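PDB 4GL8: oligopeptide ABC transporter OppAIV from Borrelia burgdorferi B31, which probably binds oligopeptides outside the inner membrane and hands them to an ABC transporter. Local coordinates for residues Lys133-Asn138 against Ser168-Phe173; Ser347-Glu352 against Lys394-Ile399; Asp433-Leu438 against Phe472-Ile477. All blocks are in the same frame, centred on the assembly; numbering follows the deposited sequence.

Contact 1: residues Lys133-Asn138 against Ser168-Phe173; sequences KSVIKN and SPKPYF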
# COMPACT_ATOMS: atom_id res chain seq x y z
N LYS A 133 3.08 6.55 15.46
CA LYS A 133 3.81 7.57 16.22
C LYS A 133 3.55 9.00 15.75
O LYS A 133 3.53 9.93 16.55
CB LYS A 133 5.32 7.30 16.14
CG LYS A 133 5.72 6.00 16.84
CD LYS A 133 7.05 5.41 16.37
CE LYS A 133 8.21 6.36 16.53
NZ LYS A 133 9.39 5.86 15.78
N SER A 134 3.35 9.18 14.46
CA SER A 134 3.09 10.50 13.92
C SER A 134 1.65 10.98 14.20
O SER A 134 1.39 12.15 14.07
CB SER A 134 3.40 10.56 12.41
OG SER A 134 2.45 9.81 11.66
N VAL A 135 0.76 10.08 14.60
CA VAL A 135 -0.67 10.38 14.74
C VAL A 135 -1.11 10.53 16.21
O VAL A 135 -1.74 11.52 16.59
CB VAL A 135 -1.49 9.26 14.06
CG1 VAL A 135 -2.93 9.22 14.50
CG2 VAL A 135 -1.42 9.42 12.56
N ILE A 136 -0.78 9.53 17.01
CA ILE A 136 -1.34 9.40 18.34
C ILE A 136 -0.49 10.11 19.40
O ILE A 136 0.77 10.04 19.37
CB ILE A 136 -1.54 7.91 18.65
CG1 ILE A 136 -2.65 7.36 17.76
CG2 ILE A 136 -1.87 7.69 20.11
CD1 ILE A 136 -2.87 5.88 17.95
N LYS A 137 -1.18 10.81 20.31
CA LYS A 137 -0.53 11.59 21.35
C LYS A 137 0.33 10.71 22.21
O LYS A 137 -0.11 9.67 22.71
CB LYS A 137 -1.54 12.31 22.25
N ASN A 138 1.56 11.15 22.41
CA ASN A 138 2.56 10.44 23.19
C ASN A 138 2.96 9.07 22.68
O ASN A 138 3.66 8.36 23.39
CB ASN A 138 2.14 10.36 24.66
CG ASN A 138 2.13 11.72 25.35
OD1 ASN A 138 2.86 12.63 24.98
ND2 ASN A 138 1.30 11.84 26.38
N SER A 168 -2.20 16.11 16.94
CA SER A 168 -2.77 17.30 16.34
C SER A 168 -3.96 16.85 15.47
O SER A 168 -4.02 15.69 15.08
CB SER A 168 -1.73 18.05 15.49
OG SER A 168 -1.14 17.19 14.51
N PRO A 169 -4.91 17.75 15.19
CA PRO A 169 -6.04 17.37 14.35
C PRO A 169 -5.63 16.83 12.99
O PRO A 169 -4.64 17.29 12.41
CB PRO A 169 -6.83 18.69 14.19
CG PRO A 169 -6.50 19.47 15.43
CD PRO A 169 -5.05 19.11 15.74
N LYS A 170 -6.42 15.88 12.50
CA LYS A 170 -6.16 15.23 11.24
C LYS A 170 -7.49 14.76 10.68
O LYS A 170 -8.01 13.75 11.14
CB LYS A 170 -5.27 14.02 11.44
CG LYS A 170 -3.82 14.38 11.65
CD LYS A 170 -2.99 13.14 11.88
CE LYS A 170 -1.50 13.41 11.71
NZ LYS A 170 -1.07 14.55 12.53
N PRO A 171 -8.00 15.47 9.65
CA PRO A 171 -9.29 15.15 9.02
C PRO A 171 -9.32 13.78 8.38
O PRO A 171 -10.39 13.20 8.28
CB PRO A 171 -9.44 16.25 7.94
CG PRO A 171 -8.49 17.34 8.35
CD PRO A 171 -7.34 16.60 8.97
N TYR A 172 -8.17 13.26 7.97
CA TYR A 172 -8.10 11.91 7.41
C TYR A 172 -7.83 10.80 8.44
O TYR A 172 -7.66 9.64 8.09
CB TYR A 172 -7.01 11.85 6.33
CG TYR A 172 -5.72 12.48 6.74
CD1 TYR A 172 -5.48 13.82 6.51
CD2 TYR A 172 -4.74 11.74 7.41
CE1 TYR A 172 -4.30 14.41 6.91
CE2 TYR A 172 -3.54 12.32 7.79
CZ TYR A 172 -3.34 13.66 7.53
OH TYR A 172 -2.18 14.27 7.93
N PHE A 173 -7.77 11.11 9.73
CA PHE A 173 -7.59 10.03 10.74
C PHE A 173 -8.62 8.87 10.64
O PHE A 173 -8.25 7.68 10.65
CB PHE A 173 -7.64 10.61 12.14
CG PHE A 173 -7.49 9.59 13.22
CD1 PHE A 173 -6.33 8.82 13.30
CD2 PHE A 173 -8.50 9.38 14.15
CE1 PHE A 173 -6.18 7.87 14.29
CE2 PHE A 173 -8.35 8.42 15.14
CZ PHE A 173 -7.18 7.68 15.21
O HOH W 1 -2.14 13.57 14.96

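Contact 2: residues Ser347-Glu352 against Lys394-Ile399; sequences SLFDAE and KKNLNI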
# COMPACT_ATOMS: atom_id res chain seq x y z
N SER A 347 7.64 18.71 -17.91
CA SER A 347 7.89 17.89 -19.10
C SER A 347 7.86 16.37 -18.76
O SER A 347 8.48 15.92 -17.82
CB SER A 347 9.21 18.29 -19.76
OG SER A 347 9.62 17.27 -20.67
N LEU A 348 7.12 15.61 -19.55
CA LEU A 348 7.02 14.17 -19.32
C LEU A 348 8.21 13.40 -19.87
O LEU A 348 8.36 12.22 -19.57
CB LEU A 348 5.74 13.62 -19.93
CG LEU A 348 4.43 14.05 -19.25
CD1 LEU A 348 3.23 13.37 -19.91
CD2 LEU A 348 4.48 13.68 -17.78
N PHE A 349 9.06 14.06 -20.65
CA PHE A 349 10.09 13.39 -21.40
C PHE A 349 10.97 14.41 -22.09
O PHE A 349 10.44 15.27 -22.81
CB PHE A 349 9.42 12.47 -22.45
CG PHE A 349 10.37 11.84 -23.43
CD1 PHE A 349 10.08 11.85 -24.80
CD2 PHE A 349 11.52 11.24 -23.01
CE1 PHE A 349 10.94 11.26 -25.71
CE2 PHE A 349 12.39 10.64 -23.89
CZ PHE A 349 12.12 10.65 -25.26
N ASP A 350 12.30 14.35 -21.91
CA ASP A 350 13.23 15.22 -22.68
C ASP A 350 14.60 14.62 -22.80
O ASP A 350 15.46 14.81 -21.93
CB ASP A 350 13.35 16.62 -22.06
CG ASP A 350 14.05 17.61 -22.96
OD1 ASP A 350 14.79 17.23 -23.92
OD2 ASP A 350 13.85 18.82 -22.71
N ALA A 351 14.80 13.91 -23.91
CA ALA A 351 16.02 13.17 -24.13
C ALA A 351 17.25 14.06 -24.28
O ALA A 351 18.33 13.70 -23.81
CB ALA A 351 15.87 12.24 -25.34
N GLU A 352 17.09 15.22 -24.92
CA GLU A 352 18.22 16.13 -25.13
C GLU A 352 18.71 16.70 -23.80
O GLU A 352 19.93 16.73 -23.54
CB GLU A 352 17.88 17.22 -26.13
CG GLU A 352 17.76 16.70 -27.57
CD GLU A 352 19.03 15.97 -28.08
OE1 GLU A 352 20.08 16.63 -28.24
OE2 GLU A 352 18.98 14.74 -28.34
N LYS A 394 19.24 2.89 -22.50
CA LYS A 394 20.21 2.53 -23.52
C LYS A 394 20.10 3.47 -24.72
O LYS A 394 21.06 4.13 -25.09
CB LYS A 394 20.07 1.07 -23.94
CG LYS A 394 21.02 0.65 -25.05
CD LYS A 394 22.47 1.03 -24.73
CE LYS A 394 23.49 0.30 -25.62
NZ LYS A 394 24.87 0.55 -25.10
N LYS A 395 18.91 3.56 -25.30
CA LYS A 395 18.67 4.42 -26.46
C LYS A 395 18.94 5.92 -26.21
O LYS A 395 19.58 6.56 -27.01
CB LYS A 395 17.22 4.24 -26.94
CG LYS A 395 16.89 5.01 -28.21
CD LYS A 395 15.69 4.43 -28.95
CE LYS A 395 14.39 4.47 -28.15
NZ LYS A 395 13.87 5.84 -27.96
N ASN A 396 18.48 6.49 -25.10
CA ASN A 396 18.55 7.96 -24.94
C ASN A 396 19.78 8.46 -24.21
O ASN A 396 20.16 9.61 -24.38
CB ASN A 396 17.33 8.48 -24.21
CG ASN A 396 16.06 8.23 -24.98
OD1 ASN A 396 16.05 8.33 -26.19
ND2 ASN A 396 14.98 7.93 -24.27
N LEU A 397 20.39 7.59 -23.41
CA LEU A 397 21.53 7.97 -22.60
C LEU A 397 22.78 7.15 -22.92
O LEU A 397 23.87 7.52 -22.51
CB LEU A 397 21.15 7.85 -21.12
CG LEU A 397 20.11 8.84 -20.55
CD1 LEU A 397 19.94 8.63 -19.05
CD2 LEU A 397 20.54 10.28 -20.79
N ASN A 398 22.62 6.05 -23.69
CA ASN A 398 23.70 5.10 -23.94
C ASN A 398 24.31 4.55 -22.65
O ASN A 398 25.51 4.35 -22.56
CB ASN A 398 24.81 5.71 -24.81
CG ASN A 398 25.70 4.65 -25.43
OD1 ASN A 398 25.26 3.53 -25.64
ND2 ASN A 398 26.96 4.98 -25.69
N ILE A 399 23.47 4.30 -21.64
CA ILE A 399 23.91 3.55 -20.47
C ILE A 399 23.24 2.18 -20.42
O ILE A 399 22.09 2.03 -20.91
CB ILE A 399 23.65 4.30 -19.17
CG1 ILE A 399 22.18 4.37 -18.84
CG2 ILE A 399 24.20 5.73 -19.26
CD1 ILE A 399 21.89 5.31 -17.71

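Contact 3: residues Asp433-Leu438 against Phe472-Ile477; sequences DPMTFL and FKRQEI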
# COMPACT_ATOMS: atom_id res chain seq x y z
N ASP A 433 -5.51 11.07 1.56
CA ASP A 433 -4.85 12.39 1.68
C ASP A 433 -3.45 12.28 1.08
O ASP A 433 -2.78 11.27 1.26
CB ASP A 433 -4.80 12.82 3.15
CG ASP A 433 -4.15 14.18 3.35
OD1 ASP A 433 -4.89 15.18 3.46
OD2 ASP A 433 -2.89 14.26 3.40
N PRO A 434 -3.01 13.30 0.33
CA PRO A 434 -1.69 13.25 -0.26
C PRO A 434 -0.54 12.92 0.72
O PRO A 434 0.50 12.44 0.29
CB PRO A 434 -1.52 14.65 -0.83
CG PRO A 434 -2.44 15.49 -0.01
CD PRO A 434 -3.63 14.62 0.13
N MET A 435 -0.72 13.12 2.02
CA MET A 435 0.35 12.80 2.96
C MET A 435 0.81 11.33 2.95
O MET A 435 1.97 11.06 3.28
CB MET A 435 0.00 13.23 4.40
CG MET A 435 1.13 13.11 5.42
SD MET A 435 2.67 14.04 5.12
CE MET A 435 2.06 15.70 5.12
N THR A 436 -0.07 10.40 2.56
CA THR A 436 0.32 9.00 2.56
C THR A 436 1.47 8.82 1.57
O THR A 436 2.41 8.07 1.83
CB THR A 436 -0.85 8.04 2.25
OG1 THR A 436 -0.36 6.69 2.36
CG2 THR A 436 -1.36 8.23 0.86
N PHE A 437 1.44 9.56 0.47
CA PHE A 437 2.57 9.56 -0.48
C PHE A 437 3.76 10.43 -0.08
O PHE A 437 4.91 10.02 -0.24
CB PHE A 437 2.06 10.02 -1.82
CG PHE A 437 1.17 9.02 -2.46
CD1 PHE A 437 -0.20 9.04 -2.25
CD2 PHE A 437 1.73 8.00 -3.24
CE1 PHE A 437 -0.99 8.07 -2.81
CE2 PHE A 437 0.92 7.04 -3.83
CZ PHE A 437 -0.43 7.07 -3.61
N LEU A 438 3.51 11.63 0.39
CA LEU A 438 4.62 12.54 0.67
C LEU A 438 5.41 12.08 1.90
O LEU A 438 6.62 12.30 2.01
CB LEU A 438 4.10 13.95 0.85
CG LEU A 438 3.43 14.48 -0.41
CD1 LEU A 438 2.84 15.84 -0.10
CD2 LEU A 438 4.45 14.56 -1.55
N PHE A 472 -6.48 25.17 2.84
CA PHE A 472 -5.91 25.75 1.64
C PHE A 472 -4.45 26.17 1.85
O PHE A 472 -3.63 26.01 0.94
CB PHE A 472 -6.83 26.85 1.09
CG PHE A 472 -8.22 26.32 0.79
CD1 PHE A 472 -8.42 25.42 -0.28
CD2 PHE A 472 -9.32 26.65 1.59
CE1 PHE A 472 -9.68 24.89 -0.56
CE2 PHE A 472 -10.58 26.12 1.32
CZ PHE A 472 -10.76 25.24 0.24
N LYS A 473 -4.13 26.65 3.05
CA LYS A 473 -2.74 26.90 3.43
C LYS A 473 -1.92 25.60 3.45
O LYS A 473 -0.79 25.59 2.98
CB LYS A 473 -2.65 27.52 4.82
CG LYS A 473 -2.48 29.03 4.83
CD LYS A 473 -3.11 29.63 6.09
CE LYS A 473 -2.43 30.92 6.51
NZ LYS A 473 -3.38 31.76 7.30
N ARG A 474 -2.52 24.54 4.01
CA ARG A 474 -1.90 23.22 4.06
C ARG A 474 -1.61 22.70 2.66
O ARG A 474 -0.52 22.22 2.38
CB ARG A 474 -2.82 22.25 4.80
CG ARG A 474 -2.20 20.87 5.02
CD ARG A 474 -3.01 19.99 5.96
NE ARG A 474 -2.49 18.63 5.93
CZ ARG A 474 -2.90 17.67 5.10
NH1 ARG A 474 -3.90 17.86 4.24
NH2 ARG A 474 -2.30 16.50 5.15
N GLN A 475 -2.60 22.83 1.78
CA GLN A 475 -2.44 22.49 0.37
C GLN A 475 -1.18 23.15 -0.20
O GLN A 475 -0.41 22.49 -0.89
CB GLN A 475 -3.66 22.91 -0.45
CG GLN A 475 -3.63 22.34 -1.86
CD GLN A 475 -4.67 22.94 -2.81
OE1 GLN A 475 -5.46 23.83 -2.43
NE2 GLN A 475 -4.68 22.45 -4.05
N GLU A 476 -0.98 24.44 0.10
CA GLU A 476 0.15 25.17 -0.50
C GLU A 476 1.47 24.68 0.08
O GLU A 476 2.45 24.53 -0.64
CB GLU A 476 0.06 26.69 -0.29
CG GLU A 476 -1.02 27.38 -1.11
CD GLU A 476 -0.89 27.18 -2.62
OE1 GLU A 476 0.19 27.53 -3.15
OE2 GLU A 476 -1.87 26.67 -3.25
N ILE A 477 1.51 24.46 1.39
CA ILE A 477 2.70 23.87 2.01
C ILE A 477 3.03 22.51 1.37
O ILE A 477 4.18 22.25 1.00
CB ILE A 477 2.50 23.73 3.51
CG1 ILE A 477 2.33 25.10 4.18
CG2 ILE A 477 3.66 22.98 4.16
CD1 ILE A 477 1.53 25.03 5.45

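Contact 1: residues Lys133-Asn138 against Ser168-Phe173
The carbonyl of S134, near the end of helix 129-135, faces the ammonium group of K170, with S134 O and K170 NZ 3.8 Å apart, too far for a direct bond. The hydroxyl of S134 is used within its own helix, where it bonds to the carbonyl of M131. V135 makes the largest share of the contact, its two methyls meeting different partners. CG1, set anti to the backbone N (chi1 162°), approaches the F173 ring obliquely, 3.5 Å from F173 CE1; that ring also meets Y91, edge to face. CG2 lies against the aliphatic stem of K170, 4.1 Å from K170 CE. The carbonyl of V135 accepts a hydrogen bond from a water, which sits 2.6 Å from V135 O and accepts in turn from K170 NZ at 2.8 Å and from S168 N at 3.2 Å. This water thus joins a helix end to a loop, and gives the ammonium group of the buried lysine a polar partner. K170 reaches it by running extended from CG to CE and bending only at the last torsion (chi4 52°). The loop itself is a type I beta turn from K170 to F173, closed by F173 N to K170 O at 3.0 Å and leading straight into helix 173-176. It follows strand 161-165 of the five-stranded antiparallel sheet, in what is probably the additional small domain of family 5 binding proteins. I136 packs on I164, and the backbone of K137 bonds to T165 and G153.

Contact 2: residues Ser347-Glu352 against Lys394-Ile399
At the surface, F349, just before helix 351-361, and A351, its first residue, meet N396 in the last turn of helix 380-397, where the start of one helix meets the end of another, with N396 touching both partners. Its two branches divide the work. The nitrogen comes to the edge of the F349 ring, near the ring plane, with N396 ND2 3.8 Å from F349 CE2; ring and amide planes stand 44° apart, so the groups do not stack. The rest of the amide lies over the methyl of A351, with N396 OD1 4.0 Å from A351 CB. The backbones are close here, A351 CA and N396 CA being 5.8 Å apart. The asparagine CG sits beside its backbone N and anti to the carbonyl carbon (chi1 -63°), which carries the amide across to both partners.

Two local bonds shape the chain before the helix. S347 OG accepts from F349 N at 3.3 Å in an ST turn, and D350, at the N-cap of helix 351-361, bonds to the backbone N of M353. On the other side, N398 follows helix 380-397 with a positive phi, and its OD1 takes a bond from K394 NZ at 3.1 Å. Next to N396, L397 is buried and packs on A354 and L358 of helix 351-361, extending the meeting of the two helices.

No hydrogen bond joins the two segments: N396 ND2 donates instead to the carbonyl of A312, so the amide is held by a third part of the chain while its contacts with F349 and A351 are at van der Waals distances.

Contact 3: residues Asp433-Leu438 against Phe472-Ile477
D433 and R474 reach for each other from opposite directions and join in an end-on, two-nitrogen salt bridge. R474 NH1 donates to the syn lone pair of D433 OD1, at 3.0 Å, and R474 NH2 donates to D433 OD2 at 2.9 Å along a nearly straight N-H...O line of 171°. The grip is skewed, since carboxylate and guanidinium planes lie 42° apart: OD2 stays in the guanidinium plane while OD1 is tilted from it. R474 gets there by stretching from CG to NE, its CG anti to the backbone N (chi1 -175°).

D433 OD2 has a second donor. M435 N bonds to it at 2.8 Å on the anti side, from the opposite face of the carboxylate plane to NH2, and this Asx turn caps the turn that leads into helix 435-438. One carboxylate therefore ties that turn to an arginine of another helix, and the two bonds on OD2 together with the bond on OD1 should fix its rotation and stabilise its negative charge. M435 adds a light touch at the guanidinium edge, with M435 CB 4.1 Å from R474 NH2.

S465 of helix 456-466 packs against both M435 and R474, while P434, M435 and L438 rest on L478 further along helix 471-489. Helix 435-438, soon after strand 422-428 in the chain, packs on helices 456-466 and 471-489.

Along the chain the contacts come in series: contact 1, then contact 2, then contact 3. Contacts 1 and 3 are neighbours, with centres about 15 Å apart: Y172, in the 168-173 segment of contact 1, packs on D433 and R474 of contact 3, with Y172 CE1 3.4 Å from R474 NH2. The loop after strand 161-165 thereby meets helix 471-489. Contact 2 lies apart, its centre about 42 Å from that of contact 1 and 31 Å from that of contact 3. Its helix 380-397 in sequence follows strand 372-377 and precedes its parallel partner 401-406. Contacts 1 and 3 are buried and join distant parts of the chain, while contact 2 is a surface meeting of two helices.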